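Local coordinates for protein glucose-6-phosphate 1-dehydrogenase (Kluyveromyces lactis, PDB 7E6I) that oxidises glucose 6-phosphate with NADP(+) to 6-phosphogluconolactone, the first step of the oxidative pentose phosphate pathway, and so supplies NADPH, at residues T41-G46 against K101-E106; D6-I11 against K111-P116; K24-L29 against N78-M83. One frame throughout, in Å; residues are numbered along the deposited sequence.

Contact 1: residues T41-G46 against K101-E106; sequences TTKIIG and KKIIEE
The end of I45's longer branch, CD1, rests against the middle of I104's, at CG1 (3.9 Å), and the two side chains cross at a slant. In I45, CG1 is anti to the carbonyl carbon (chi1 -57°) and CD1 extends straight on from it, so the branch reaches out from the strand to the helix. I104 has the same branch placement, with CG1 beside its backbone N (chi1 -73°). Its CB leaves the helix across the line to the strand, so the flank of the side chain, at CG1, receives I45.

K43 is two residues before I45 and leaves the strand on the same face. The aliphatic part of its chain runs out nearly extended, and K43 CE passes 4.4 Å from I103 CG2. This touch is looser than the isoleucine pair and nearer the surface. Both touches are apolar packing. Away from the strand, K101 NZ and E105 OE1 form a salt bridge of 2.6 Å along the helix.

Residues 43-46 belong to strand 43-48, which runs between strands 84-88 and 10-14 of the parallel sheet. Helix 94-110 lies over this face. V10 touches both I45 and I104, L100 packs on I45, and F107 packs on K43. On the other face, I44 meets F80 of helix 74-83.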
loop_
_atom_site.group_PDB
_atom_site.type_symbol
_atom_site.label_atom_id
_atom_site.label_comp_id
_atom_site.label_asym_id
_atom_site.label_seq_id
_atom_site.Cartn_x
_atom_site.Cartn_y
_atom_site.Cartn_z
ATOM N N THR A 41 -21.473 -19.700 -5.190
ATOM C CA THR A 41 -20.914 -21.039 -5.304
ATOM C C THR A 41 -19.446 -21.108 -4.920
ATOM O O THR A 41 -18.756 -22.055 -5.314
ATOM C CB THR A 41 -21.094 -21.562 -6.728
ATOM O OG1 THR A 41 -20.122 -20.958 -7.586
ATOM C CG2 THR A 41 -22.483 -21.240 -7.222
ATOM N N THR A 42 -18.955 -20.134 -4.165
ATOM C CA THR A 42 -17.546 -20.051 -3.820
ATOM C C THR A 42 -17.309 -20.826 -2.537
ATOM O O THR A 42 -18.012 -20.610 -1.545
ATOM C CB THR A 42 -17.124 -18.592 -3.624
ATOM O OG1 THR A 42 -17.185 -17.891 -4.874
ATOM C CG2 THR A 42 -15.706 -18.511 -3.064
ATOM N N LYS A 43 -16.313 -21.710 -2.538
ATOM C CA LYS A 43 -15.972 -22.445 -1.324
ATOM C C LYS A 43 -14.834 -21.738 -0.588
ATOM O O LYS A 43 -13.713 -21.651 -1.098
ATOM C CB LYS A 43 -15.601 -23.896 -1.633
ATOM C CG LYS A 43 -15.541 -24.761 -0.376
ATOM C CD LYS A 43 -15.818 -26.237 -0.649
ATOM C CE LYS A 43 -15.919 -27.025 0.646
ATOM N NZ LYS A 43 -15.810 -26.121 1.832
ATOM N N ILE A 44 -15.118 -21.250 0.615
ATOM C CA ILE A 44 -14.135 -20.539 1.423
ATOM C C ILE A 44 -13.645 -21.466 2.527
ATOM O O ILE A 44 -14.434 -21.904 3.374
ATOM C CB ILE A 44 -14.720 -19.246 2.005
ATOM C CG1 ILE A 44 -15.365 -18.426 0.892
ATOM C CG2 ILE A 44 -13.640 -18.434 2.649
ATOM C CD1 ILE A 44 -15.851 -17.083 1.340
ATOM N N ILE A 45 -12.341 -21.745 2.529
ATOM C CA ILE A 45 -11.711 -22.688 3.455
ATOM C C ILE A 45 -10.615 -21.969 4.236
ATOM O O ILE A 45 -9.664 -21.441 3.637
ATOM C CB ILE A 45 -11.108 -23.892 2.722
ATOM C CG1 ILE A 45 -12.151 -24.628 1.887
ATOM C CG2 ILE A 45 -10.459 -24.823 3.709
ATOM C CD1 ILE A 45 -11.537 -25.702 1.018
ATOM N N GLY A 46 -10.714 -21.993 5.558
ATOM C CA GLY A 46 -9.681 -21.467 6.416
ATOM C C GLY A 46 -8.810 -22.586 6.950
ATOM O O GLY A 46 -9.310 -23.531 7.555
ATOM N N LYS A 101 -6.357 -31.218 -0.373
ATOM C CA LYS A 101 -6.549 -31.646 -1.756
ATOM C C LYS A 101 -7.795 -32.503 -1.914
ATOM O O LYS A 101 -8.427 -32.486 -2.974
ATOM C CB LYS A 101 -5.304 -32.399 -2.238
ATOM C CG LYS A 101 -5.387 -33.061 -3.620
ATOM C CD LYS A 101 -3.974 -33.455 -4.065
ATOM C CE LYS A 101 -3.923 -34.690 -4.944
ATOM N NZ LYS A 101 -4.994 -34.726 -5.982
ATOM N N LYS A 102 -8.183 -33.237 -0.865
ATOM C CA LYS A 102 -9.357 -34.104 -0.949
ATOM C C LYS A 102 -10.649 -33.317 -0.764
ATOM O O LYS A 102 -11.601 -33.491 -1.532
ATOM C CB LYS A 102 -9.266 -35.227 0.086
ATOM N N ILE A 103 -10.705 -32.458 0.258
ATOM C CA ILE A 103 -11.860 -31.576 0.419
ATOM C C ILE A 103 -12.143 -30.829 -0.877
ATOM O O ILE A 103 -13.298 -30.715 -1.307
ATOM C CB ILE A 103 -11.633 -30.598 1.587
ATOM C CG1 ILE A 103 -10.987 -31.316 2.772
ATOM C CG2 ILE A 103 -12.946 -29.921 1.992
ATOM C CD1 ILE A 103 -10.957 -30.493 4.040
ATOM N N ILE A 104 -11.093 -30.330 -1.533
ATOM C CA ILE A 104 -11.288 -29.467 -2.694
ATOM C C ILE A 104 -11.742 -30.279 -3.899
ATOM O O ILE A 104 -12.695 -29.907 -4.596
ATOM C CB ILE A 104 -10.004 -28.664 -2.996
ATOM C CG1 ILE A 104 -9.799 -27.566 -1.949
ATOM C CG2 ILE A 104 -10.058 -28.053 -4.396
ATOM C CD1 ILE A 104 -8.501 -26.814 -2.098
ATOM N N GLU A 105 -11.079 -31.405 -4.161
ATOM C CA GLU A 105 -11.479 -32.246 -5.287
ATOM C C GLU A 105 -12.876 -32.824 -5.090
ATOM O O GLU A 105 -13.602 -33.034 -6.068
ATOM C CB GLU A 105 -10.444 -33.349 -5.489
ATOM C CG GLU A 105 -9.122 -32.831 -6.039
ATOM C CD GLU A 105 -8.066 -33.916 -6.215
ATOM O OE1 GLU A 105 -7.114 -33.696 -6.997
ATOM O OE2 GLU A 105 -8.170 -34.983 -5.564
ATOM N N GLU A 106 -13.274 -33.079 -3.841
ATOM C CA GLU A 106 -14.651 -33.482 -3.564
ATOM C C GLU A 106 -15.632 -32.411 -4.017
ATOM O O GLU A 106 -16.618 -32.705 -4.703
ATOM C CB GLU A 106 -14.830 -33.757 -2.071
ATOM C CG GLU A 106 -14.564 -35.189 -1.661
ATOM C CD GLU A 106 -15.356 -35.610 -0.425
ATOM O OE1 GLU A 106 -15.037 -35.142 0.696
ATOM O OE2 GLU A 106 -16.296 -36.418 -0.577
#

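Contact 2: residues D6-I11 against K111-P116; sequences DENTVI and KKVDEP
N8 lays its side-chain amide against the aliphatic root of K111, and this packing carries the contact. K111 CB sits over the flat face of the amide, 3.7 Å from N8 CG. The next carbon is shifted toward the oxygen, with K111 CG 3.6 Å from N8 OD1. K111 CG is anti to its carbonyl carbon and beside the backbone N (chi1 -32°), which brings it next to the amide oxygen. K111 CD still lies 3.9 Å from N8 OD1.

A second packing contact is made by V113. Its CG2 lies 3.8 Å from N8 CB, and the two side chains run past each other in opposite directions. The lysine stem and the valine methyl lie side by side on the same side of N8, with van der Waals contact alone linking it to this loop.

Hydrogen bonds belong to the surroundings. T9 OG1 gives a weak bond of 3.2 Å to D6 O, across the turn that holds N8. The backbone N of N8 is bonded to T41 OG1, and E115 OE1 pairs with H117 NE2.

V10 then joins the backbone of H117 and L119, where strand 10-14 runs parallel to strand 117-122. The contact therefore lies at the N-terminal ends of the two central strands of a Rossmann-type sheet, away from the substrate and cofactor sites. It packs the lead-in to the first strand against the loop from helix 94-110 to strand 117-122, the sheet's fourth.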
loop_
_atom_site.group_PDB
_atom_site.type_symbol
_atom_site.label_atom_id
_atom_site.label_comp_id
_atom_site.label_asym_id
_atom_site.label_seq_id
_atom_site.Cartn_x
_atom_site.Cartn_y
_atom_site.Cartn_z
ATOM N N ASP A 6 -15.231 -17.126 -11.171
ATOM C CA ASP A 6 -16.616 -16.830 -10.817
ATOM C C ASP A 6 -17.238 -17.996 -10.057
ATOM O O ASP A 6 -17.313 -17.965 -8.827
ATOM C CB ASP A 6 -17.432 -16.506 -12.072
ATOM C CG ASP A 6 -18.686 -15.677 -11.777
ATOM O OD1 ASP A 6 -18.962 -15.372 -10.591
ATOM O OD2 ASP A 6 -19.404 -15.329 -12.748
ATOM N N GLU A 7 -17.656 -19.038 -10.768
ATOM C CA GLU A 7 -18.401 -20.146 -10.171
ATOM C C GLU A 7 -17.464 -21.239 -9.673
ATOM O O GLU A 7 -16.465 -21.565 -10.319
ATOM C CB GLU A 7 -19.389 -20.750 -11.175
ATOM C CG GLU A 7 -19.994 -19.761 -12.174
ATOM C CD GLU A 7 -19.044 -19.392 -13.337
ATOM O OE1 GLU A 7 -18.150 -20.205 -13.676
ATOM O OE2 GLU A 7 -19.191 -18.282 -13.911
ATOM N N ASN A 8 -17.795 -21.795 -8.508
ATOM C CA ASN A 8 -17.110 -22.969 -7.959
ATOM C C ASN A 8 -15.622 -22.719 -7.726
ATOM O O ASN A 8 -14.812 -23.651 -7.727
ATOM C CB ASN A 8 -17.323 -24.194 -8.854
ATOM C CG ASN A 8 -18.775 -24.373 -9.238
ATOM O OD1 ASN A 8 -19.668 -24.203 -8.407
ATOM N ND2 ASN A 8 -19.021 -24.674 -10.509
ATOM N N THR A 9 -15.255 -21.461 -7.509
ATOM C CA THR A 9 -13.909 -21.137 -7.074
ATOM C C THR A 9 -13.739 -21.464 -5.596
ATOM O O THR A 9 -14.615 -21.187 -4.770
ATOM C CB THR A 9 -13.614 -19.663 -7.325
ATOM O OG1 THR A 9 -14.803 -18.899 -7.088
ATOM C CG2 THR A 9 -13.239 -19.477 -8.748
ATOM N N VAL A 10 -12.609 -22.072 -5.264
ATOM C CA VAL A 10 -12.278 -22.360 -3.878
ATOM C C VAL A 10 -11.193 -21.382 -3.442
ATOM O O VAL A 10 -10.119 -21.299 -4.054
ATOM C CB VAL A 10 -11.862 -23.827 -3.679
ATOM C CG1 VAL A 10 -11.021 -24.295 -4.844
ATOM C CG2 VAL A 10 -11.132 -24.018 -2.337
ATOM N N ILE A 11 -11.496 -20.616 -2.407
ATOM C CA ILE A 11 -10.552 -19.698 -1.797
ATOM C C ILE A 11 -10.113 -20.322 -0.482
ATOM O O ILE A 11 -10.934 -20.506 0.424
ATOM C CB ILE A 11 -11.186 -18.315 -1.582
ATOM C CG1 ILE A 11 -11.550 -17.680 -2.926
ATOM C CG2 ILE A 11 -10.270 -17.412 -0.796
ATOM C CD1 ILE A 11 -12.509 -16.492 -2.802
ATOM N N LYS A 111 -19.660 -30.269 -7.990
ATOM C CA LYS A 111 -19.952 -29.348 -9.084
ATOM C C LYS A 111 -19.107 -29.774 -10.272
ATOM O O LYS A 111 -17.916 -30.052 -10.117
ATOM C CB LYS A 111 -19.637 -27.898 -8.704
ATOM C CG LYS A 111 -19.841 -27.578 -7.238
ATOM C CD LYS A 111 -21.316 -27.394 -6.945
ATOM C CE LYS A 111 -21.543 -26.830 -5.557
ATOM N NZ LYS A 111 -22.493 -25.685 -5.600
ATOM N N LYS A 112 -19.714 -29.858 -11.441
ATOM C CA LYS A 112 -18.983 -30.366 -12.597
ATOM C C LYS A 112 -17.935 -29.334 -12.972
ATOM O O LYS A 112 -18.235 -28.348 -13.650
ATOM C CB LYS A 112 -19.926 -30.658 -13.759
ATOM C CG LYS A 112 -20.939 -31.789 -13.512
ATOM C CD LYS A 112 -22.166 -31.330 -12.713
ATOM C CE LYS A 112 -23.253 -32.398 -12.654
ATOM N NZ LYS A 112 -23.757 -32.592 -11.265
ATOM N N VAL A 113 -16.701 -29.539 -12.515
ATOM C CA VAL A 113 -15.607 -28.609 -12.775
ATOM C C VAL A 113 -14.586 -29.307 -13.662
ATOM O O VAL A 113 -13.982 -30.306 -13.253
ATOM C CB VAL A 113 -14.950 -28.106 -11.479
ATOM C CG1 VAL A 113 -13.666 -27.353 -11.799
ATOM C CG2 VAL A 113 -15.900 -27.209 -10.705
ATOM N N ASP A 114 -14.396 -28.779 -14.874
ATOM C CA ASP A 114 -13.358 -29.241 -15.788
ATOM C C ASP A 114 -12.044 -28.498 -15.606
ATOM O O ASP A 114 -10.997 -28.994 -16.041
ATOM C CB ASP A 114 -13.815 -29.072 -17.241
ATOM C CG ASP A 114 -14.614 -30.251 -17.740
ATOM O OD1 ASP A 114 -14.123 -31.393 -17.603
ATOM O OD2 ASP A 114 -15.728 -30.037 -18.270
ATOM N N GLU A 115 -12.085 -27.318 -14.993
ATOM C CA GLU A 115 -10.905 -26.480 -14.792
ATOM C C GLU A 115 -10.976 -25.915 -13.382
ATOM O O GLU A 115 -11.688 -24.927 -13.136
ATOM C CB GLU A 115 -10.843 -25.355 -15.820
ATOM C CG GLU A 115 -9.646 -24.453 -15.688
ATOM C CD GLU A 115 -9.661 -23.358 -16.738
ATOM O OE1 GLU A 115 -10.554 -22.479 -16.680
ATOM O OE2 GLU A 115 -8.795 -23.392 -17.639
ATOM N N PRO A 116 -10.277 -26.521 -12.431
ATOM C CA PRO A 116 -10.240 -25.954 -11.078
ATOM C C PRO A 116 -9.753 -24.506 -11.094
ATOM O O PRO A 116 -8.774 -24.165 -11.765
ATOM C CB PRO A 116 -9.262 -26.875 -10.336
ATOM C CG PRO A 116 -9.162 -28.113 -11.167
ATOM C CD PRO A 116 -9.430 -27.715 -12.579
#

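Contact 3: residues K24-L29 against N78-M83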
loop_
_atom_site.group_PDB
_atom_site.type_symbol
_atom_site.label_atom_id
_atom_site.label_comp_id
_atom_site.label_asym_id
_atom_site.label_seq_id
_atom_site.Cartn_x
_atom_site.Cartn_y
_atom_site.Cartn_z
ATOM N N LYS A 24 -9.310 -8.718 8.518
ATOM C CA LYS A 24 -9.161 -8.082 7.213
ATOM C C LYS A 24 -9.551 -9.002 6.062
ATOM O O LYS A 24 -10.377 -8.625 5.222
ATOM C CB LYS A 24 -7.729 -7.584 7.025
ATOM C CG LYS A 24 -7.326 -6.528 8.043
ATOM C CD LYS A 24 -7.526 -5.129 7.481
ATOM C CE LYS A 24 -7.313 -4.056 8.538
ATOM N NZ LYS A 24 -7.012 -2.740 7.897
ATOM N N THR A 25 -8.969 -10.204 6.004
ATOM C CA THR A 25 -9.214 -11.064 4.850
ATOM C C THR A 25 -10.670 -11.505 4.793
ATOM O O THR A 25 -11.354 -11.296 3.781
ATOM C CB THR A 25 -8.293 -12.281 4.878
ATOM O OG1 THR A 25 -6.995 -11.890 5.338
ATOM C CG2 THR A 25 -8.187 -12.894 3.480
ATOM N N PHE A 26 -11.165 -12.107 5.872
ATOM C CA PHE A 26 -12.546 -12.571 5.881
ATOM C C PHE A 26 -13.524 -11.403 5.820
ATOM O O PHE A 26 -14.504 -11.474 5.064
ATOM C CB PHE A 26 -12.803 -13.469 7.094
ATOM C CG PHE A 26 -12.392 -14.891 6.858
ATOM C CD1 PHE A 26 -13.267 -15.787 6.261
ATOM C CD2 PHE A 26 -11.105 -15.314 7.161
ATOM C CE1 PHE A 26 -12.878 -17.099 6.012
ATOM C CE2 PHE A 26 -10.710 -16.619 6.915
ATOM C CZ PHE A 26 -11.601 -17.511 6.340
ATOM N N PRO A 27 -13.311 -10.310 6.567
ATOM C CA PRO A 27 -14.198 -9.153 6.371
ATOM C C PRO A 27 -14.205 -8.640 4.937
ATOM O O PRO A 27 -15.259 -8.210 4.444
ATOM C CB PRO A 27 -13.649 -8.122 7.367
ATOM C CG PRO A 27 -13.050 -8.948 8.450
ATOM C CD PRO A 27 -12.442 -10.125 7.746
ATOM N N ALA A 28 -13.064 -8.696 4.239
ATOM C CA ALA A 28 -13.043 -8.250 2.850
ATOM C C ALA A 28 -13.812 -9.211 1.957
ATOM O O ALA A 28 -14.540 -8.784 1.053
ATOM C CB ALA A 28 -11.604 -8.095 2.350
ATOM N N LEU A 29 -13.637 -10.515 2.176
ATOM C CA LEU A 29 -14.410 -11.492 1.420
ATOM C C LEU A 29 -15.898 -11.264 1.612
ATOM O O LEU A 29 -16.679 -11.393 0.664
ATOM C CB LEU A 29 -14.043 -12.909 1.846
ATOM C CG LEU A 29 -12.819 -13.505 1.176
ATOM C CD1 LEU A 29 -12.473 -14.840 1.819
ATOM C CD2 LEU A 29 -13.100 -13.673 -0.289
ATOM N N ASN A 78 -25.178 -14.432 7.613
ATOM C CA ASN A 78 -25.313 -15.868 7.839
ATOM C C ASN A 78 -25.118 -16.646 6.547
ATOM O O ASN A 78 -24.535 -17.736 6.557
ATOM C CB ASN A 78 -26.671 -16.182 8.458
ATOM C CG ASN A 78 -26.927 -15.387 9.717
ATOM O OD1 ASN A 78 -26.079 -15.315 10.612
ATOM N ND2 ASN A 78 -28.102 -14.777 9.795
ATOM N N GLU A 79 -25.603 -16.102 5.430
ATOM C CA GLU A 79 -25.324 -16.693 4.125
ATOM C C GLU A 79 -23.827 -16.896 3.931
ATOM O O GLU A 79 -23.368 -17.995 3.599
ATOM C CB GLU A 79 -25.873 -15.788 3.029
ATOM C CG GLU A 79 -27.208 -16.171 2.481
ATOM C CD GLU A 79 -27.700 -15.149 1.487
ATOM O OE1 GLU A 79 -27.681 -13.946 1.824
ATOM O OE2 GLU A 79 -28.085 -15.544 0.365
ATOM N N PHE A 80 -23.052 -15.830 4.156
ATOM C CA PHE A 80 -21.610 -15.873 3.940
ATOM C C PHE A 80 -20.936 -16.890 4.859
ATOM O O PHE A 80 -20.133 -17.716 4.406
ATOM C CB PHE A 80 -21.027 -14.478 4.154
ATOM C CG PHE A 80 -19.535 -14.427 4.096
ATOM C CD1 PHE A 80 -18.872 -14.543 2.884
ATOM C CD2 PHE A 80 -18.790 -14.266 5.253
ATOM C CE1 PHE A 80 -17.497 -14.498 2.827
ATOM C CE2 PHE A 80 -17.410 -14.218 5.199
ATOM C CZ PHE A 80 -16.763 -14.334 3.986
ATOM N N LEU A 81 -21.241 -16.832 6.162
ATOM C CA LEU A 81 -20.627 -17.753 7.115
ATOM C C LEU A 81 -20.859 -19.201 6.709
ATOM O O LEU A 81 -19.983 -20.054 6.887
ATOM C CB LEU A 81 -21.169 -17.490 8.521
ATOM C CG LEU A 81 -20.801 -16.122 9.109
ATOM C CD1 LEU A 81 -21.054 -16.058 10.608
ATOM C CD2 LEU A 81 -19.351 -15.819 8.821
ATOM N N SER A 82 -22.021 -19.492 6.130
ATOM C CA SER A 82 -22.316 -20.850 5.695
ATOM C C SER A 82 -21.427 -21.307 4.544
ATOM O O SER A 82 -21.315 -22.513 4.312
ATOM C CB SER A 82 -23.784 -20.962 5.291
ATOM O OG SER A 82 -23.922 -20.876 3.885
ATOM N N MET A 83 -20.802 -20.387 3.811
ATOM C CA MET A 83 -19.843 -20.762 2.775
ATOM C C MET A 83 -18.444 -20.998 3.322
ATOM O O MET A 83 -17.582 -21.498 2.591
ATOM C CB MET A 83 -19.792 -19.685 1.690
ATOM C CG MET A 83 -21.083 -18.918 1.561
ATOM S SD MET A 83 -20.995 -17.555 0.378
ATOM C CE MET A 83 -20.285 -18.357 -1.045
#
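F80 pushes the tip of its ring into the angle between L29 and the backbone of F26. Its CZ lies 3.7 Å from L29 CB and 3.8 Å from F26 O. F80 CE1 also rests 3.8 Å from L29 C. F80 CG is anti to the backbone N (chi1 174°), which swings the ring out from helix 74-83 onto helix 19-34. F26 is met more loosely. F80 CZ comes up at the edge of the F26 ring, near its plane, with F26 CD1 4.4 Å away. All three residues are buried. Replacing F80 with an alanine would probably open a gap beside L29 CB and leave the edge of the F26 ring without its neighbour from helix 74-83.

F80 also meets the ring of F30, with the planes at about 55°, and touches Y33. F26 packs on S21, which probably binds NADP(+) as in related enzymes. Helix 19-34 follows strand 10-14 and the glycine-containing turn G15-G18, probably part of the same site. The contact is thus packing between the helices of two successive beta-alpha-beta units on one face of a Rossmann fold.

From the N terminus, contact 2 closes the widest loop, bringing residues 6-11 to 111-116. Contacts 1 and 3 both nest inside it. They cross each other, because the chain passes 24-29, then 41-46, then 78-83, then 101-106. Contact 3 joins two helices on one face of the parallel sheet, and contact 1 packs helix 94-110 against the other face. Strand 43-48 lies between them. Its I44 N is probably bonded to M83 O, beside contact 3. K43 O probably accepts a bond from I11 N, which links contacts 1 and 2 through neighbouring strands 43-48 and 10-14. I11 CD1 packs on L29 CD2, so strand 10-14 connects contact 2 with contact 3.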